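PDB 4AWD: beta-porphyranase from Bacteroides plebeius, which hydrolyses the sulfated red-algal polysaccharide porphyran at its (1->4) linkages between beta-D-galactose and alpha-L-galactose-6-sulfate, releasing mostly disaccharides. Local coordinates for residues A[96-101]-A[282-287]; A[138-143]-A[307-312]. All blocks are in the same frame, centred on the assembly; numbering follows the deposited sequence.

Contact 1: residues A[96-101]-A[282-287]; sequences LRIINT and IHIVTE
A water ties Asn100 to Thr286: it accepts from Asn100 ND2 at 2.9 Å and lies 3.0 Å from Thr286 OG1. No direct hydrogen bond joins 96-101 to 282-287, so the polar link between them runs through this water. Thr286 OG1 also makes a weak bond to Ser148 O, which gives the hydroxyl a second partner.

The rest is van der Waals packing, mostly apolar. Ile98 and Thr286 bring most of the surface, and Ile98 does so with two branches that go to different places. Its CG2 lies 3.6 Å from Thr286 CB as the two side chains slide past each other. The longer branch has CG1 anti to the carbonyl carbon (chi1 -53°) and an extended chi2, and this carries CD1 to the carbonyl of Ile284, 3.5 Å from Ile284 O. The same methyl rests 3.9 Å from Ile284 CG2, the two isoleucines crossing at a slant. Two residues earlier, on the same side of the strand, Leu96 reaches for Ile284 tip to tip, CD2 to CD1 at 4.0 Å.

With axes 9.2 Å apart and N-to-C directions 51° from each other, these strands face one another across a packed layer, as in the beta-sandwich of GH16 enzymes, and are not sheet neighbours. Tyr311 fills in beside Ile98 and Ile284. The segment ends at Glu287, which turns away from 96-101, is salt-bridged to Arg79 and probably binds substrate, as in related enzymes. The chemistry implies an apolar core that turns polar at Asn100 and Thr286, where a water joins side chains that make no direct hydrogen bond.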
ATOM      1  N   LEU A  96      -3.816  10.567   9.763  1.00 15.34           N
ATOM      2  CA  LEU A  96      -3.517  10.934   8.402  1.00 14.53           C
ATOM      3  C   LEU A  96      -4.831  10.795   7.635  1.00 14.16           C
ATOM      4  O   LEU A  96      -5.512   9.770   7.727  1.00 13.51           O
ATOM      5  CB  LEU A  96      -2.452  10.005   7.806  1.00 14.64           C
ATOM      6  CG  LEU A  96      -2.190  10.164   6.299  1.00 14.56           C
ATOM      7  CD1 LEU A  96      -1.521  11.520   5.979  1.00 14.68           C
ATOM      8  CD2 LEU A  96      -1.360   9.010   5.771  1.00 15.31           C
ATOM      9  N   ARG A  97      -5.186  11.839   6.896  1.00 14.43           N
ATOM     10  CA  ARG A  97      -6.424  11.859   6.115  1.00 14.26           C
ATOM     11  C   ARG A  97      -6.081  11.986   4.664  1.00 13.54           C
ATOM     12  O   ARG A  97      -5.428  12.960   4.264  1.00 13.36           O
ATOM     13  CB  ARG A  97      -7.272  13.069   6.474  1.00 14.46           C
ATOM     14  CG  ARG A  97      -7.973  12.991   7.787  1.00 16.02           C
ATOM     15  CD  ARG A  97      -8.387  14.375   8.172  1.00 17.65           C
ATOM     16  NE  ARG A  97      -9.253  14.402   9.345  1.00 20.85           N
ATOM     17  CZ  ARG A  97     -10.048  15.434   9.629  1.00 23.62           C
ATOM     18  NH1 ARG A  97     -10.070  16.500   8.813  1.00 22.95           N
ATOM     19  NH2 ARG A  97     -10.833  15.400  10.706  1.00 22.73           N
ATOM     20  N   ILE A  98      -6.522  11.016   3.876  1.00 13.09           N
ATOM     21  CA  ILE A  98      -6.459  11.149   2.424  1.00 13.06           C
ATOM     22  C   ILE A  98      -7.874  11.226   1.879  1.00 13.15           C
ATOM     23  O   ILE A  98      -8.589  10.228   1.876  1.00 13.37           O
ATOM     24  CB  ILE A  98      -5.673  10.005   1.724  1.00 12.88           C
ATOM     25  CG1 ILE A  98      -4.266   9.827   2.341  1.00 11.86           C
ATOM     26  CG2 ILE A  98      -5.568  10.314   0.233  1.00 12.40           C
ATOM     27  CD1 ILE A  98      -3.459   8.627   1.771  1.00  9.93           C
ATOM     28  N   ILE A  99      -8.276  12.417   1.444  1.00 13.19           N
ATOM     29  CA  ILE A  99      -9.652  12.650   1.000  1.00 13.18           C
ATOM     30  C   ILE A  99      -9.740  12.567  -0.522  1.00 13.76           C
ATOM     31  O   ILE A  99      -8.805  12.978  -1.229  1.00 14.40           O
ATOM     32  CB  ILE A  99     -10.240  14.000   1.568  1.00 12.84           C
ATOM     33  CG1 ILE A  99     -11.765  14.070   1.382  1.00 12.69           C
ATOM     34  CG2 ILE A  99      -9.505  15.245   1.004  1.00 11.69           C
ATOM     35  CD1 ILE A  99     -12.458  15.294   2.047  1.00 10.18           C
ATOM     36  N   ASN A 100     -10.845  12.005  -1.018  1.00 13.63           N
ATOM     37  CA  ASN A 100     -11.144  11.983  -2.457  1.00 13.38           C
ATOM     38  C   ASN A 100     -12.099  13.103  -2.835  1.00 13.40           C
ATOM     39  O   ASN A 100     -13.149  13.266  -2.215  1.00 13.40           O
ATOM     40  CB  ASN A 100     -11.751  10.640  -2.864  1.00 13.43           C
ATOM     41  CG  ASN A 100     -10.956   9.478  -2.354  1.00 13.03           C
ATOM     42  OD1 ASN A 100      -9.754   9.410  -2.575  1.00 11.01           O
ATOM     43  ND2 ASN A 100     -11.612   8.571  -1.640  1.00 11.62           N
ATOM     44  N   THR A 101     -11.725  13.881  -3.843  1.00 13.24           N
ATOM     45  CA  THR A 101     -12.502  15.049  -4.234  1.00 12.89           C
ATOM     46  C   THR A 101     -12.693  15.063  -5.740  1.00 13.27           C
ATOM     47  O   THR A 101     -11.930  14.430  -6.477  1.00 13.30           O
ATOM     48  CB  THR A 101     -11.792  16.358  -3.838  1.00 12.60           C
ATOM     49  OG1 THR A 101     -10.527  16.436  -4.520  1.00 12.45           O
ATOM     50  CG2 THR A 101     -11.580  16.439  -2.311  1.00 11.68           C
ATOM     51  N   ILE A 282       7.533   3.248   1.632  1.00 11.82           N
ATOM     52  CA  ILE A 282       6.106   3.093   1.959  1.00 11.54           C
ATOM     53  C   ILE A 282       5.274   3.909   0.971  1.00 11.53           C
ATOM     54  O   ILE A 282       5.593   5.075   0.713  1.00 12.01           O
ATOM     55  CB  ILE A 282       5.779   3.606   3.393  1.00 11.68           C
ATOM     56  CG1 ILE A 282       6.641   2.915   4.458  1.00 12.24           C
ATOM     57  CG2 ILE A 282       4.291   3.454   3.711  1.00 10.64           C
ATOM     58  CD1 ILE A 282       6.087   1.598   4.940  1.00 13.09           C
ATOM     59  N   HIS A 283       4.229   3.303   0.411  1.00 11.01           N
ATOM     60  CA  HIS A 283       3.205   4.053  -0.314  1.00 11.19           C
ATOM     61  C   HIS A 283       1.862   4.029   0.412  1.00 11.03           C
ATOM     62  O   HIS A 283       1.413   2.989   0.885  1.00 11.79           O
ATOM     63  CB  HIS A 283       3.023   3.513  -1.727  1.00 11.45           C
ATOM     64  CG  HIS A 283       3.462   4.463  -2.804  1.00 13.45           C
ATOM     65  ND1 HIS A 283       3.693   4.058  -4.103  1.00 13.59           N
ATOM     66  CD2 HIS A 283       3.706   5.797  -2.777  1.00 13.18           C
ATOM     67  CE1 HIS A 283       4.057   5.101  -4.829  1.00 13.60           C
ATOM     68  NE2 HIS A 283       4.074   6.167  -4.049  1.00 13.98           N
ATOM     69  N   ILE A 284       1.216   5.175   0.511  1.00 10.28           N
ATOM     70  CA  ILE A 284      -0.105   5.216   1.116  1.00  9.72           C
ATOM     71  C   ILE A 284      -1.020   5.906   0.108  1.00  9.77           C
ATOM     72  O   ILE A 284      -0.889   7.093  -0.135  1.00 10.25           O
ATOM     73  CB  ILE A 284      -0.109   5.924   2.497  1.00  9.05           C
ATOM     74  CG1 ILE A 284       1.067   5.444   3.361  1.00  7.32           C
ATOM     75  CG2 ILE A 284      -1.440   5.667   3.205  1.00  8.25           C
ATOM     76  CD1 ILE A 284       1.232   6.147   4.712  1.00  2.00           C
ATOM     77  N   VAL A 285      -1.931   5.145  -0.487  1.00  9.69           N
ATOM     78  CA  VAL A 285      -2.551   5.560  -1.745  1.00  9.80           C
ATOM     79  C   VAL A 285      -4.070   5.390  -1.799  1.00  9.25           C
ATOM     80  O   VAL A 285      -4.625   4.409  -1.322  1.00  9.50           O
ATOM     81  CB  VAL A 285      -1.921   4.797  -2.935  1.00  9.82           C
ATOM     82  CG1 VAL A 285      -2.682   5.054  -4.218  1.00 10.34           C
ATOM     83  CG2 VAL A 285      -0.463   5.196  -3.099  1.00 10.22           C
ATOM     84  N   THR A 286      -4.706   6.354  -2.445  1.00  8.59           N
ATOM     85  CA  THR A 286      -6.142   6.386  -2.680  1.00  7.67           C
ATOM     86  C   THR A 286      -6.350   6.426  -4.208  1.00  6.33           C
ATOM     87  O   THR A 286      -5.959   7.390  -4.876  1.00  6.16           O
ATOM     88  CB  THR A 286      -6.703   7.637  -1.963  1.00  8.10           C
ATOM     89  OG1 THR A 286      -7.403   7.237  -0.771  1.00 10.13           O
ATOM     90  CG2 THR A 286      -7.564   8.422  -2.844  1.00  8.10           C
ATOM     91  N   GLU A 287      -6.917   5.359  -4.782  1.00  3.96           N
ATOM     92  CA  GLU A 287      -6.901   5.248  -6.235  1.00  2.00           C
ATOM     93  C   GLU A 287      -8.176   4.726  -6.834  1.00  2.00           C
ATOM     94  O   GLU A 287      -9.151   4.338  -6.146  1.00  2.00           O
ATOM     95  CB  GLU A 287      -5.741   4.370  -6.708  1.00  2.00           C
ATOM     96  CG  GLU A 287      -6.103   2.906  -6.905  1.00  5.29           C
ATOM     97  CD  GLU A 287      -4.972   1.986  -6.469  1.00  7.56           C
ATOM     98  OE1 GLU A 287      -4.739   1.901  -5.242  1.00  6.97           O
ATOM     99  OE2 GLU A 287      -4.316   1.369  -7.349  1.00 10.06           O
TER
HETATM  100  O   HOH W   1     -10.244   6.196  -0.557  1.00 15.63           O

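Contact 2: residues A[138-143]-A[307-312]; sequences TRMKAS and STTYYD. With CA (calcium ion), chain C.
An antiparallel strand pair of the GH16 beta-sandwich runs up to a calcium site at Asp312, where the chain turns a corner. Lys141 and Tyr310 form a hydrogen-bonded pair, Lys141 N to Tyr310 O at 2.8 Å and Tyr310 N to Lys141 O at 2.9 Å; Asp312 N continues the pairing to Arg139 O.

Asp312 divides its carboxylate. OD1 binds calcium at 2.4 Å, and the backbone O of Asp312 joins it on the metal, with Glu57, Asn59, Gly94 and a water completing the site. OD2 turns to Arg139, whose guanidinium grips it side-on: NE at 2.9 Å along the anti lone pair, NH2 at 3.0 Å from above the carboxylate plane. The two planes stand 66° apart. Held by metal and arginine together, the carboxylate has little freedom to rotate, and both positive charges probably favour its ionised form.

On the buried face Met140 runs alongside Tyr311 in a Met-aromatic contact, SD 3.5 Å from CE2 and oblique to the ring; CG anti to the backbone N (chi1 -176°) and an extended chi2 lay the chain along the ring. Thr138 OG1 meets the edge of the same ring while bonding to Trp313 O, and Tyr311 OH bonds to Thr150 O. On the other face Lys141 CE lies 4.1 Å from Tyr310 CD2.

Near 143, one water bridges Ser143 OG and Thr309 OG1, the latter also bonded to Ser149 OG. Strand 308-321 lies between strands 95-107 and 134-141, and 134-141 pairs onward with 241-249.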
ATOM      1  N   THR A 138      -0.606  -0.677   9.743  1.00 11.50           N
ATOM      2  CA  THR A 138      -1.388   0.534   9.881  1.00 10.88           C
ATOM      3  C   THR A 138      -2.750   0.218  10.489  1.00 10.65           C
ATOM      4  O   THR A 138      -3.266  -0.898  10.335  1.00 10.15           O
ATOM      5  CB  THR A 138      -1.555   1.277   8.520  1.00 11.02           C
ATOM      6  OG1 THR A 138      -2.160   2.552   8.751  1.00 12.23           O
ATOM      7  CG2 THR A 138      -2.415   0.498   7.540  1.00  9.89           C
ATOM      8  N   ARG A 139      -3.297   1.205  11.207  1.00 10.50           N
ATOM      9  CA  ARG A 139      -4.699   1.214  11.634  1.00  9.61           C
ATOM     10  C   ARG A 139      -5.446   2.152  10.679  1.00  8.56           C
ATOM     11  O   ARG A 139      -5.247   3.371  10.697  1.00  8.01           O
ATOM     12  CB  ARG A 139      -4.854   1.671  13.094  1.00 10.05           C
ATOM     13  CG  ARG A 139      -6.178   1.232  13.729  1.00 13.09           C
ATOM     14  CD  ARG A 139      -6.195   1.303  15.272  1.00 16.02           C
ATOM     15  NE  ARG A 139      -6.756   2.575  15.701  1.00 20.68           N
ATOM     16  CZ  ARG A 139      -8.005   2.772  16.109  1.00 21.30           C
ATOM     17  NH1 ARG A 139      -8.864   1.768  16.216  1.00 21.72           N
ATOM     18  NH2 ARG A 139      -8.387   3.994  16.437  1.00 23.86           N
ATOM     19  N   MET A 140      -6.299   1.563   9.842  1.00  6.83           N
ATOM     20  CA  MET A 140      -6.941   2.268   8.746  1.00  5.84           C
ATOM     21  C   MET A 140      -8.456   2.105   8.805  1.00  7.03           C
ATOM     22  O   MET A 140      -8.979   1.033   9.144  1.00  7.93           O
ATOM     23  CB  MET A 140      -6.430   1.736   7.384  1.00  2.00           C
ATOM     24  CG  MET A 140      -6.979   2.479   6.167  1.00  5.95           C
ATOM     25  SD  MET A 140      -6.405   1.713   4.647  1.00 10.99           S
ATOM     26  CE  MET A 140      -7.433   0.223   4.642  1.00  4.09           C
ATOM     27  N   LYS A 141      -9.164   3.168   8.464  1.00  8.82           N
ATOM     28  CA  LYS A 141     -10.588   3.039   8.182  1.00 10.00           C
ATOM     29  C   LYS A 141     -10.769   3.485   6.745  1.00  9.87           C
ATOM     30  O   LYS A 141     -10.296   4.564   6.377  1.00  9.52           O
ATOM     31  CB  LYS A 141     -11.430   3.883   9.160  1.00 10.45           C
ATOM     32  CG  LYS A 141     -12.950   3.827   8.863  1.00 12.51           C
ATOM     33  CD  LYS A 141     -13.835   4.271  10.038  1.00 15.79           C
ATOM     34  CE  LYS A 141     -13.973   5.781  10.120  1.00 17.80           C
ATOM     35  NZ  LYS A 141     -15.360   6.149  10.533  1.00 19.75           N
ATOM     36  N   ALA A 142     -11.400   2.646   5.927  1.00 10.27           N
ATOM     37  CA  ALA A 142     -11.566   2.966   4.485  1.00 10.99           C
ATOM     38  C   ALA A 142     -12.599   4.054   4.266  1.00 11.08           C
ATOM     39  O   ALA A 142     -13.525   4.191   5.057  1.00 10.56           O
ATOM     40  CB  ALA A 142     -11.932   1.721   3.660  1.00 10.36           C
ATOM     41  N   SER A 143     -12.427   4.823   3.191  1.00 12.04           N
ATOM     42  CA  SER A 143     -13.447   5.776   2.754  1.00 12.67           C
ATOM     43  C   SER A 143     -14.674   4.992   2.312  1.00 13.41           C
ATOM     44  O   SER A 143     -14.525   3.880   1.786  1.00 13.78           O
ATOM     45  CB  SER A 143     -12.926   6.628   1.600  1.00 12.66           C
ATOM     46  OG  SER A 143     -12.642   5.818   0.469  1.00 12.20           O
ATOM     47  N   SER A 307     -15.872  10.563   2.436  1.00 20.54           N
ATOM     48  CA  SER A 307     -14.968  10.492   1.281  1.00 19.36           C
ATOM     49  C   SER A 307     -13.490  10.361   1.652  1.00 18.41           C
ATOM     50  O   SER A 307     -12.623  10.355   0.779  1.00 18.62           O
ATOM     51  CB  SER A 307     -15.163  11.722   0.393  1.00 19.47           C
ATOM     52  OG  SER A 307     -16.520  11.859   0.027  1.00 18.92           O
ATOM     53  N   THR A 308     -13.215  10.247   2.947  1.00 17.45           N
ATOM     54  CA  THR A 308     -11.859  10.254   3.489  1.00 16.45           C
ATOM     55  C   THR A 308     -11.417   8.871   3.959  1.00 15.76           C
ATOM     56  O   THR A 308     -12.190   8.141   4.589  1.00 15.62           O
ATOM     57  CB  THR A 308     -11.774  11.260   4.660  1.00 16.50           C
ATOM     58  OG1 THR A 308     -12.111  12.565   4.175  1.00 17.01           O
ATOM     59  CG2 THR A 308     -10.390  11.300   5.279  1.00 15.53           C
ATOM     60  N   THR A 309     -10.176   8.509   3.640  1.00 14.77           N
ATOM     61  CA  THR A 309      -9.565   7.330   4.225  1.00 13.56           C
ATOM     62  C   THR A 309      -8.755   7.815   5.408  1.00 13.29           C
ATOM     63  O   THR A 309      -7.988   8.789   5.284  1.00 12.71           O
ATOM     64  CB  THR A 309      -8.648   6.577   3.230  1.00 13.49           C
ATOM     65  OG1 THR A 309      -9.426   6.026   2.154  1.00 13.68           O
ATOM     66  CG2 THR A 309      -7.927   5.447   3.937  1.00 12.18           C
ATOM     67  N   TYR A 310      -8.914   7.144   6.546  1.00 12.75           N
ATOM     68  CA  TYR A 310      -8.221   7.552   7.772  1.00 12.81           C
ATOM     69  C   TYR A 310      -7.139   6.577   8.197  1.00 12.31           C
ATOM     70  O   TYR A 310      -7.371   5.369   8.276  1.00 12.33           O
ATOM     71  CB  TYR A 310      -9.207   7.708   8.922  1.00 13.06           C
ATOM     72  CG  TYR A 310     -10.249   8.773   8.732  1.00 14.94           C
ATOM     73  CD1 TYR A 310     -10.000  10.088   9.117  1.00 16.08           C
ATOM     74  CD2 TYR A 310     -11.497   8.461   8.194  1.00 15.69           C
ATOM     75  CE1 TYR A 310     -10.964  11.073   8.956  1.00 18.29           C
ATOM     76  CE2 TYR A 310     -12.468   9.437   8.039  1.00 17.16           C
ATOM     77  CZ  TYR A 310     -12.200  10.736   8.423  1.00 18.03           C
ATOM     78  OH  TYR A 310     -13.154  11.711   8.258  1.00 18.68           O
ATOM     79  N   TYR A 311      -5.959   7.108   8.485  1.00 11.99           N
ATOM     80  CA  TYR A 311      -4.893   6.299   9.041  1.00 11.95           C
ATOM     81  C   TYR A 311      -4.543   6.857  10.408  1.00 12.20           C
ATOM     82  O   TYR A 311      -4.004   7.967  10.519  1.00 12.48           O
ATOM     83  CB  TYR A 311      -3.662   6.308   8.125  1.00 12.06           C
ATOM     84  CG  TYR A 311      -3.941   5.871   6.706  1.00 10.61           C
ATOM     85  CD1 TYR A 311      -4.471   6.765   5.768  1.00  8.85           C
ATOM     86  CD2 TYR A 311      -3.668   4.569   6.301  1.00 10.23           C
ATOM     87  CE1 TYR A 311      -4.727   6.372   4.470  1.00  8.67           C
ATOM     88  CE2 TYR A 311      -3.926   4.161   4.987  1.00 11.09           C
ATOM     89  CZ  TYR A 311      -4.451   5.069   4.084  1.00  9.63           C
ATOM     90  OH  TYR A 311      -4.694   4.664   2.798  1.00  8.31           O
ATOM     91  N   ASP A 312      -4.878   6.093  11.443  1.00 12.19           N
ATOM     92  CA  ASP A 312      -4.567   6.449  12.828  1.00 12.28           C
ATOM     93  C   ASP A 312      -3.057   6.438  13.046  1.00 12.42           C
ATOM     94  O   ASP A 312      -2.509   7.311  13.716  1.00 12.57           O
ATOM     95  CB  ASP A 312      -5.248   5.478  13.808  1.00 12.11           C
ATOM     96  CG  ASP A 312      -5.151   5.938  15.252  1.00 11.41           C
ATOM     97  OD1 ASP A 312      -4.594   7.023  15.499  1.00  9.69           O
ATOM     98  OD2 ASP A 312      -5.627   5.210  16.146  1.00 12.10           O
TER
HETATM   99 CA    CA C1321      -2.986   8.788  15.628  1.00 17.69          CA
HETATM  100  O   HOH W   2     -14.305   6.885   5.789  1.00 30.92           O
HETATM  101  O   HOH W   1     -10.244   6.196  -0.557  1.00 15.63           O
HETATM  102  O   HOH W   3      -1.757   7.536  17.216  1.00  9.89           O

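Overall arrangement
Strand 308-321 connects the two contacts. Its residues pair with 138-143 on one side and with 96-101 on the other, through Leu96 N to Tyr311 O and Ile98 O to Thr309 N, while Tyr311 also packs against Ile284. Both contacts are largely buried, but they work differently. Contact 1 joins opposing layers of the sandwich by packing of mainly apolar side chains, without a direct hydrogen bond; contact 2 lies within a sheet, is held by backbone bonds, and adds partly exposed charged groups beside the calcium. The water between Asn100 and Thr286 also bonds Ser143 and Thr309, so the polar ends of both contacts share it.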